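Long-range contact in CaaX farnesyltransferase alpha subunit Ram2 (Aspergillus fumigatus, PDB 4L9P), which forms the alpha subunit of a protein farnesyltransferase, an enzyme that attaches farnesyl, and probably also geranylgeranyl, groups to CAAX proteins: residues P140-M151 against F174-D185. The protein carries 1 engineered substitution. Residues are numbered along the deposited sequence; the frame is centred on the assembly and turned at random.
With EDO (1,2-ethanediol), chain E.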
ATOM      1  N   PRO A 140      12.202 -30.275  -7.238  1.00 10.61           N
ATOM      2  CA  PRO A 140      13.389 -30.254  -6.380  1.00 12.31           C
ATOM      3  C   PRO A 140      14.390 -29.192  -6.782  1.00 12.91           C
ATOM      4  O   PRO A 140      15.167 -28.710  -5.940  1.00 16.09           O
ATOM      5  CB  PRO A 140      13.992 -31.669  -6.540  1.00 13.88           C
ATOM      6  CG  PRO A 140      13.382 -32.211  -7.850  1.00 13.42           C
ATOM      7  CD  PRO A 140      11.992 -31.572  -7.933  1.00 12.10           C
ATOM      8  N   THR A 141      14.351 -28.824  -8.061  1.00 11.86           N
ATOM      9  CA  THR A 141      15.250 -27.784  -8.560  1.00 12.49           C
ATOM     10  C   THR A 141      14.442 -26.869  -9.471  1.00 11.40           C
ATOM     11  O   THR A 141      13.312 -27.200  -9.866  1.00 10.99           O
ATOM     12  CB  THR A 141      16.419 -28.359  -9.386  1.00 16.29           C
ATOM     13  OG1 THR A 141      15.922 -29.165 -10.466  1.00 17.80           O
ATOM     14  CG2 THR A 141      17.388 -29.143  -8.476  1.00 18.97           C
ATOM     15  N   LEU A 142      15.055 -25.743  -9.813  1.00  9.54           N
ATOM     16  CA  LEU A 142      14.412 -24.744 -10.665  1.00  8.25           C
ATOM     17  C   LEU A 142      13.976 -25.421 -11.978  1.00  7.74           C
ATOM     18  O   LEU A 142      14.829 -25.969 -12.729  1.00  9.12           O
ATOM     19  CB  LEU A 142      15.486 -23.682 -10.974  1.00  7.68           C
ATOM     20  CG  LEU A 142      15.010 -22.611 -11.951  1.00  7.82           C
ATOM     21  CD1 LEU A 142      13.843 -21.760 -11.395  1.00  7.74           C
ATOM     22  CD2 LEU A 142      16.175 -21.714 -12.335  1.00  9.33           C
ATOM     23  N   PRO A 143      12.695 -25.352 -12.329  1.00  7.12           N
ATOM     24  CA  PRO A 143      12.284 -25.957 -13.612  1.00  8.01           C
ATOM     25  C   PRO A 143      12.933 -25.232 -14.792  1.00  7.42           C
ATOM     26  O   PRO A 143      13.176 -23.997 -14.771  1.00  7.30           O
ATOM     27  CB  PRO A 143      10.759 -25.785 -13.601  1.00  8.58           C
ATOM     28  CG  PRO A 143      10.397 -25.788 -12.146  1.00  8.59           C
ATOM     29  CD  PRO A 143      11.533 -24.987 -11.480  1.00  7.80           C
ATOM     30  N   PRO A 144      13.216 -25.957 -15.873  1.00  8.27           N
ATOM     31  CA  PRO A 144      14.029 -25.420 -16.944  1.00  8.92           C
ATOM     32  C   PRO A 144      13.451 -24.298 -17.738  1.00  8.03           C
ATOM     33  O   PRO A 144      14.232 -23.690 -18.420  1.00  8.96           O
ATOM     34  CB  PRO A 144      14.325 -26.660 -17.879  1.00 10.61           C
ATOM     35  CG  PRO A 144      13.589 -27.712 -17.382  1.00 12.98           C
ATOM     36  CD  PRO A 144      13.018 -27.426 -15.982  1.00 10.52           C
ATOM     37  N   ARG A 145      12.146 -24.041 -17.679  1.00  7.62           N
ATOM     38  CA  ARG A 145      11.607 -22.914 -18.463  1.00  6.59           C
ATOM     39  C   ARG A 145      10.827 -21.978 -17.538  1.00  6.74           C
ATOM     40  O   ARG A 145      10.060 -21.125 -18.005  1.00  7.04           O
ATOM     41  CB  ARG A 145      10.687 -23.445 -19.583  1.00  7.36           C
ATOM     42  CG  ARG A 145      11.514 -24.165 -20.691  1.00  7.45           C
ATOM     43  CD  ARG A 145      12.442 -23.173 -21.414  1.00  7.75           C
ATOM     44  NE  ARG A 145      13.177 -23.808 -22.526  1.00  9.64           N
ATOM     45  CZ  ARG A 145      14.340 -24.437 -22.368  1.00 10.19           C
ATOM     46  NH1 ARG A 145      14.872 -24.577 -21.151  1.00  9.96           N
ATOM     47  NH2 ARG A 145      14.931 -24.922 -23.466  1.00 11.30           N
ATOM     48  N   GLU A 146      11.075 -22.080 -16.258  1.00  6.02           N
ATOM     49  CA  GLU A 146      10.377 -21.196 -15.293  1.00  5.98           C
ATOM     50  C   GLU A 146      10.846 -19.755 -15.485  1.00  5.42           C
ATOM     51  O   GLU A 146       9.988 -18.806 -15.504  1.00  6.13           O
ATOM     52  CB  GLU A 146      10.703 -21.656 -13.857  1.00  6.29           C
ATOM     53  CG  GLU A 146      10.042 -20.781 -12.774  1.00  6.60           C
ATOM     54  CD  GLU A 146       8.553 -20.928 -12.709  1.00  7.32           C
ATOM     55  OE1 GLU A 146       7.933 -21.676 -13.504  1.00  8.44           O
ATOM     56  OE2 GLU A 146       7.913 -20.216 -11.891  1.00  7.65           O
ATOM     57  N   GLN A 147      12.147 -19.473 -15.569  1.00  5.30           N
ATOM     58  CA  GLN A 147      12.614 -18.062 -15.761  1.00  5.69           C
ATOM     59  C   GLN A 147      12.070 -17.501 -17.086  1.00  6.23           C
ATOM     60  O   GLN A 147      11.636 -16.328 -17.144  1.00  6.37           O
ATOM     61  CB  GLN A 147      14.152 -17.993 -15.674  1.00  6.58           C
ATOM     62  CG  GLN A 147      14.661 -18.254 -14.257  1.00  6.68           C
ATOM     63  CD  GLN A 147      16.132 -18.538 -14.236  1.00  7.19           C
ATOM     64  OE1 GLN A 147      16.651 -19.255 -15.105  1.00  9.03           O
ATOM     65  NE2 GLN A 147      16.851 -17.972 -13.257  1.00  8.09           N
ATOM     66  N   ASP A 148      12.010 -18.311 -18.125  1.00  6.55           N
ATOM     67  CA  ASP A 148      11.460 -17.824 -19.387  1.00  5.79           C
ATOM     68  C   ASP A 148       9.978 -17.459 -19.265  1.00  5.65           C
ATOM     69  O   ASP A 148       9.536 -16.490 -19.889  1.00  6.86           O
ATOM     70  CB  ASP A 148      11.586 -18.922 -20.487  1.00  7.27           C
ATOM     71  CG  ASP A 148      12.968 -18.969 -21.099  1.00  9.20           C
ATOM     72  OD1 ASP A 148      13.883 -18.274 -20.645  1.00  9.29           O
ATOM     73  OD2 ASP A 148      13.150 -19.737 -22.047  1.00 11.35           O
ATOM     74  N   PHE A 149       9.209 -18.225 -18.496  1.00  5.75           N
ATOM     75  CA  PHE A 149       7.817 -17.855 -18.315  1.00  5.26           C
ATOM     76  C   PHE A 149       7.736 -16.490 -17.620  1.00  4.72           C
ATOM     77  O   PHE A 149       6.880 -15.629 -17.990  1.00  4.92           O
ATOM     78  CB  PHE A 149       7.012 -18.881 -17.481  1.00  6.06           C
ATOM     79  CG  PHE A 149       5.569 -18.494 -17.426  1.00  5.96           C
ATOM     80  CD1 PHE A 149       4.820 -18.540 -18.596  1.00  7.88           C
ATOM     81  CD2 PHE A 149       5.005 -17.997 -16.273  1.00  6.86           C
ATOM     82  CE1 PHE A 149       3.518 -18.056 -18.622  1.00  7.95           C
ATOM     83  CE2 PHE A 149       3.650 -17.567 -16.258  1.00  7.37           C
ATOM     84  CZ  PHE A 149       2.933 -17.565 -17.442  1.00  8.01           C
ATOM     85  N   LEU A 150       8.552 -16.253 -16.584  1.00  4.67           N
ATOM     86  CA  LEU A 150       8.484 -14.961 -15.910  1.00  4.19           C
ATOM     87  C   LEU A 150       8.848 -13.865 -16.935  1.00  3.82           C
ATOM     88  O   LEU A 150       8.218 -12.773 -16.904  1.00  4.10           O
ATOM     89  CB  LEU A 150       9.461 -14.904 -14.739  1.00  4.52           C
ATOM     90  CG  LEU A 150       9.149 -16.003 -13.712  1.00  4.70           C
ATOM     91  CD1 LEU A 150      10.090 -15.794 -12.525  1.00  6.06           C
ATOM     92  CD2 LEU A 150       7.682 -16.036 -13.283  1.00  5.83           C
ATOM     93  N   MET A 151       9.788 -14.099 -17.851  1.00  4.44           N
ATOM     94  CA  MET A 151      10.076 -13.095 -18.868  1.00  5.05           C
ATOM     95  C   MET A 151       8.957 -12.909 -19.879  1.00  4.65           C
ATOM     96  O   MET A 151       8.815 -11.788 -20.396  1.00  6.66           O
ATOM     97  CB  MET A 151      11.375 -13.433 -19.591  1.00  5.87           C
ATOM     98  CG  MET A 151      12.598 -13.343 -18.639  1.00  6.63           C
ATOM     99  SD  MET A 151      12.821 -11.719 -17.889  1.00  7.91           S
ATOM    100  CE  MET A 151      13.773 -10.909 -19.179  1.00 10.15           C
ATOM    101  N   PHE A 174      15.224 -21.395  -4.434  1.00  6.98           N
ATOM    102  CA  PHE A 174      16.186 -22.236  -5.187  1.00  7.62           C
ATOM    103  C   PHE A 174      17.626 -21.716  -5.101  1.00  8.32           C
ATOM    104  O   PHE A 174      18.534 -22.237  -5.737  1.00 10.36           O
ATOM    105  CB  PHE A 174      15.729 -22.342  -6.627  1.00  8.61           C
ATOM    106  CG  PHE A 174      14.520 -23.215  -6.803  1.00  7.47           C
ATOM    107  CD1 PHE A 174      14.524 -24.566  -6.407  1.00  9.29           C
ATOM    108  CD2 PHE A 174      13.396 -22.701  -7.432  1.00  7.82           C
ATOM    109  CE1 PHE A 174      13.395 -25.355  -6.601  1.00  9.64           C
ATOM    110  CE2 PHE A 174      12.250 -23.485  -7.623  1.00  8.69           C
ATOM    111  CZ  PHE A 174      12.259 -24.860  -7.225  1.00  9.58           C
ATOM    112  N   LYS A 175      17.827 -20.690  -4.278  1.00  7.91           N
ATOM    113  CA  LYS A 175      19.173 -20.129  -3.986  1.00  9.19           C
ATOM    114  C   LYS A 175      19.836 -19.631  -5.296  1.00  9.05           C
ATOM    115  O   LYS A 175      20.943 -20.033  -5.667  1.00 11.18           O
ATOM    116  CB  LYS A 175      20.097 -21.154  -3.241  1.00 11.11           C
ATOM    117  CG  LYS A 175      19.435 -21.599  -1.928  1.00 15.45           C
ATOM    118  CD  LYS A 175      20.417 -22.462  -1.057  1.00 20.12           C
ATOM    119  CE  LYS A 175      19.717 -23.013   0.188  1.00 23.93           C
ATOM    120  NZ  LYS A 175      19.251 -21.914   1.111  1.00 26.75           N
ATOM    121  N   LEU A 176      19.135 -18.719  -5.954  1.00  7.08           N
ATOM    122  CA  LEU A 176      19.494 -18.260  -7.302  1.00  7.25           C
ATOM    123  C   LEU A 176      20.232 -16.921  -7.327  1.00  7.33           C
ATOM    124  O   LEU A 176      20.367 -16.317  -8.383  1.00  6.85           O
ATOM    125  CB  LEU A 176      18.255 -18.191  -8.198  1.00  6.75           C
ATOM    126  CG  LEU A 176      17.432 -19.468  -8.258  1.00  6.77           C
ATOM    127  CD1 LEU A 176      16.225 -19.163  -9.157  1.00  7.49           C
ATOM    128  CD2 LEU A 176      18.282 -20.592  -8.827  1.00  7.62           C
ATOM    129  N   TRP A 177      20.722 -16.428  -6.179  1.00  7.15           N
ATOM    130  CA  TRP A 177      21.314 -15.058  -6.153  1.00  7.82           C
ATOM    131  C   TRP A 177      22.423 -14.942  -7.175  1.00  8.22           C
ATOM    132  O   TRP A 177      22.533 -13.883  -7.829  1.00  9.42           O
ATOM    133  CB  TRP A 177      21.847 -14.672  -4.793  1.00  8.10           C
ATOM    134  CG  TRP A 177      20.824 -14.627  -3.719  1.00  9.17           C
ATOM    135  CD1 TRP A 177      20.070 -13.537  -3.350  1.00  9.92           C
ATOM    136  CD2 TRP A 177      20.469 -15.679  -2.825  1.00  9.68           C
ATOM    137  NE1 TRP A 177      19.245 -13.858  -2.298  1.00 10.60           N
ATOM    138  CE2 TRP A 177      19.454 -15.177  -1.973  1.00 11.05           C
ATOM    139  CE3 TRP A 177      20.877 -17.010  -2.672  1.00 12.51           C
ATOM    140  CZ2 TRP A 177      18.900 -15.921  -0.950  1.00 13.38           C
ATOM    141  CZ3 TRP A 177      20.314 -17.752  -1.644  1.00 13.27           C
ATOM    142  CH2 TRP A 177      19.321 -17.203  -0.804  1.00 13.94           C
ATOM    143  N   ASP A 178      23.210 -16.015  -7.360  1.00  7.92           N
ATOM    144  CA  ASP A 178      24.352 -15.966  -8.307  1.00  9.89           C
ATOM    145  C   ASP A 178      24.061 -16.684  -9.615  1.00  9.40           C
ATOM    146  O   ASP A 178      24.959 -16.891 -10.469  1.00 10.00           O
ATOM    147  CB  ASP A 178      25.611 -16.570  -7.678  1.00 12.07           C
ATOM    148  CG  ASP A 178      26.115 -15.725  -6.487  1.00 13.73           C
ATOM    149  OD1 ASP A 178      25.884 -14.470  -6.479  1.00 14.83           O
ATOM    150  OD2 ASP A 178      26.654 -16.299  -5.533  1.00 16.05           O
ATOM    151  N   HIS A 179      22.779 -17.032  -9.811  1.00  8.11           N
ATOM    152  CA  HIS A 179      22.405 -17.732 -11.084  1.00  8.04           C
ATOM    153  C   HIS A 179      22.474 -16.710 -12.230  1.00  7.38           C
ATOM    154  O   HIS A 179      21.855 -15.639 -12.146  1.00  8.16           O
ATOM    155  CB  HIS A 179      21.007 -18.301 -10.904  1.00  8.32           C
ATOM    156  CG  HIS A 179      20.510 -19.128 -12.048  1.00  7.65           C
ATOM    157  ND1 HIS A 179      20.188 -18.627 -13.309  1.00  8.18           N
ATOM    158  CD2 HIS A 179      20.277 -20.468 -12.089  1.00  8.73           C
ATOM    159  CE1 HIS A 179      19.761 -19.638 -14.064  1.00  7.82           C
ATOM    160  NE2 HIS A 179      19.812 -20.754 -13.336  1.00  7.55           N
ATOM    161  N   PRO A 180      23.123 -17.011 -13.357  1.00  6.56           N
ATOM    162  CA  PRO A 180      23.401 -15.951 -14.324  1.00  8.07           C
ATOM    163  C   PRO A 180      22.136 -15.472 -15.013  1.00  7.79           C
ATOM    164  O   PRO A 180      22.134 -14.301 -15.458  1.00  8.14           O
ATOM    165  CB  PRO A 180      24.327 -16.611 -15.354  1.00  9.69           C
ATOM    166  CG  PRO A 180      24.335 -18.031 -15.005  1.00 10.60           C
ATOM    167  CD  PRO A 180      23.920 -18.251 -13.614  1.00  8.41           C
ATOM    168  N   ARG A 181      21.072 -16.280 -15.072  1.00  7.29           N
ATOM    169  CA  ARG A 181      19.836 -15.747 -15.727  1.00  7.38           C
ATOM    170  C   ARG A 181      19.170 -14.679 -14.878  1.00  7.20           C
ATOM    171  O   ARG A 181      18.438 -13.858 -15.410  1.00  7.36           O
ATOM    172  CB  ARG A 181      18.825 -16.829 -16.041  1.00  7.59           C
ATOM    173  CG  ARG A 181      19.135 -17.537 -17.367  1.00  6.91           C
ATOM    174  CD  ARG A 181      18.889 -16.607 -18.582  1.00  7.38           C
ATOM    175  NE  ARG A 181      17.481 -16.169 -18.564  1.00  7.80           N
ATOM    176  CZ  ARG A 181      16.425 -16.907 -18.907  1.00  8.32           C
ATOM    177  NH1 ARG A 181      16.558 -18.171 -19.382  1.00  8.74           N
ATOM    178  NH2 ARG A 181      15.216 -16.432 -18.780  1.00  8.09           N
ATOM    179  N   GLU A 182      19.412 -14.683 -13.563  1.00  6.07           N
ATOM    180  CA  GLU A 182      18.760 -13.641 -12.748  1.00  5.17           C
ATOM    181  C   GLU A 182      19.373 -12.299 -13.095  1.00  6.34           C
ATOM    182  O   GLU A 182      18.622 -11.332 -13.373  1.00  5.91           O
ATOM    183  CB  GLU A 182      18.929 -13.960 -11.256  1.00  5.12           C
ATOM    184  CG  GLU A 182      18.040 -15.140 -10.791  1.00  6.13           C
ATOM    185  CD  GLU A 182      16.565 -14.930 -11.106  1.00  6.73           C
ATOM    186  OE1 GLU A 182      16.066 -13.819 -10.790  1.00  6.69           O
ATOM    187  OE2 GLU A 182      15.890 -15.799 -11.685  1.00  7.60           O
ATOM    188  N   ILE A 183      20.684 -12.178 -13.089  1.00  6.43           N
ATOM    189  CA  ILE A 183      21.310 -10.926 -13.493  1.00  7.67           C
ATOM    190  C   ILE A 183      21.083 -10.630 -14.966  1.00  7.22           C
ATOM    191  O   ILE A 183      20.839  -9.472 -15.328  1.00  7.90           O
ATOM    192  CB  ILE A 183      22.775 -10.871 -13.052  1.00 10.34           C
ATOM    193  CG1 ILE A 183      23.272  -9.461 -13.039  1.00 14.49           C
ATOM    194  CG2 ILE A 183      23.692 -11.821 -13.880  1.00 13.98           C
ATOM    195  CD1 ILE A 183      22.648  -8.671 -11.748  1.00 14.49           C
ATOM    196  N   GLN A 184      21.155 -11.645 -15.833  1.00  7.28           N
ATOM    197  CA  GLN A 184      20.965 -11.371 -17.250  1.00  8.13           C
ATOM    198  C   GLN A 184      19.558 -10.865 -17.520  1.00  6.47           C
ATOM    199  O   GLN A 184      19.380  -9.930 -18.352  1.00  7.70           O
ATOM    200  CB  GLN A 184      21.187 -12.663 -18.050  1.00 10.32           C
ATOM    201  CG  GLN A 184      20.830 -12.555 -19.530  1.00 15.08           C
ATOM    202  CD  GLN A 184      21.056 -13.892 -20.226  1.00 18.77           C
ATOM    203  OE1 GLN A 184      22.071 -14.588 -19.963  1.00 21.57           O
ATOM    204  NE2 GLN A 184      20.078 -14.301 -21.037  1.00 21.08           N
ATOM    205  N   ASP A 185      18.543 -11.420 -16.844  1.00  5.99           N
ATOM    206  CA  ASP A 185      17.167 -10.949 -17.105  1.00  5.14           C
ATOM    207  C   ASP A 185      16.973  -9.526 -16.556  1.00  5.69           C
ATOM    208  O   ASP A 185      16.336  -8.711 -17.226  1.00  6.38           O
ATOM    209  CB  ASP A 185      16.154 -11.937 -16.493  1.00  6.07           C
ATOM    210  CG  ASP A 185      16.077 -13.244 -17.262  1.00  8.09           C
ATOM    211  OD1 ASP A 185      16.769 -13.411 -18.320  1.00  8.56           O
ATOM    212  OD2 ASP A 185      15.324 -14.115 -16.802  1.00  7.61           O
TER
HETATM  213  C1  EDO E 402       8.982 -26.362 -17.086  1.00 17.98           C
HETATM  214  O1  EDO E 402       9.801 -25.224 -16.789  1.00 12.90           O
HETATM  215  C2  EDO E 402       9.171 -26.969 -18.473  1.00 20.67           C
HETATM  216  O2  EDO E 402      10.562 -27.338 -18.629  1.00 24.11           O
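Gln147 reaches across from helix 146-156 and gives its amide NE2 to Glu182 OE2 at 2.8 Å. The bond is fairly straight, 157° at the hydrogen, and uses the anti side of the carboxylate. Glu182 OE2 also pairs with Arg167 of helix 161-174, and OE1 accepts from His202, so both oxygens of this buried acid are satisfied. Gln147 NE2 also stands over one face of the His179 ring, toward its rim, with the amide turned nearly upright to it. His179 ND1 caps its own helix by accepting from Arg181 N at 3.1 Å.

Arg181 links two acids. End-on, NH1 and NH2 both donate to Asp148 OD1, with NH2 at 2.9 Å; both bonds are clearly bent. Side-on, NE binds Asp185 OD1 at 2.9 Å and NH2 binds Asp185 OD2 at 3.0 Å. Bends at chi2 and chi3 (-59° at chi3) curl the chain back, bringing NE to the acid one turn along. Asp185 OD2 has a further salt bridge to Arg167. Met151 lies against the Asp185 carboxylate, its CG 3.4 Å from OD2.

In the loops the contact is mainly apolar. The backbone N of Leu142 stands over one face of the Phe174 ring, toward its rim, 3.6 Å above the plane. Leu142 CD1 and CD2 both meet Leu176 CD1, and CD2 also touches His179.

The two helices run nearly parallel, 15° apart, consistent with equivalent helices of successive prenyltransferase alpha-subunit repeats. Helix 161-174 lies between them in sequence, and its Arg167 serves acids of the second helix. With two arginines shared among Asp148, Glu182 and Asp185, the acids are probably kept ionised, and charge pairing joins the two helices beside the apolar cluster.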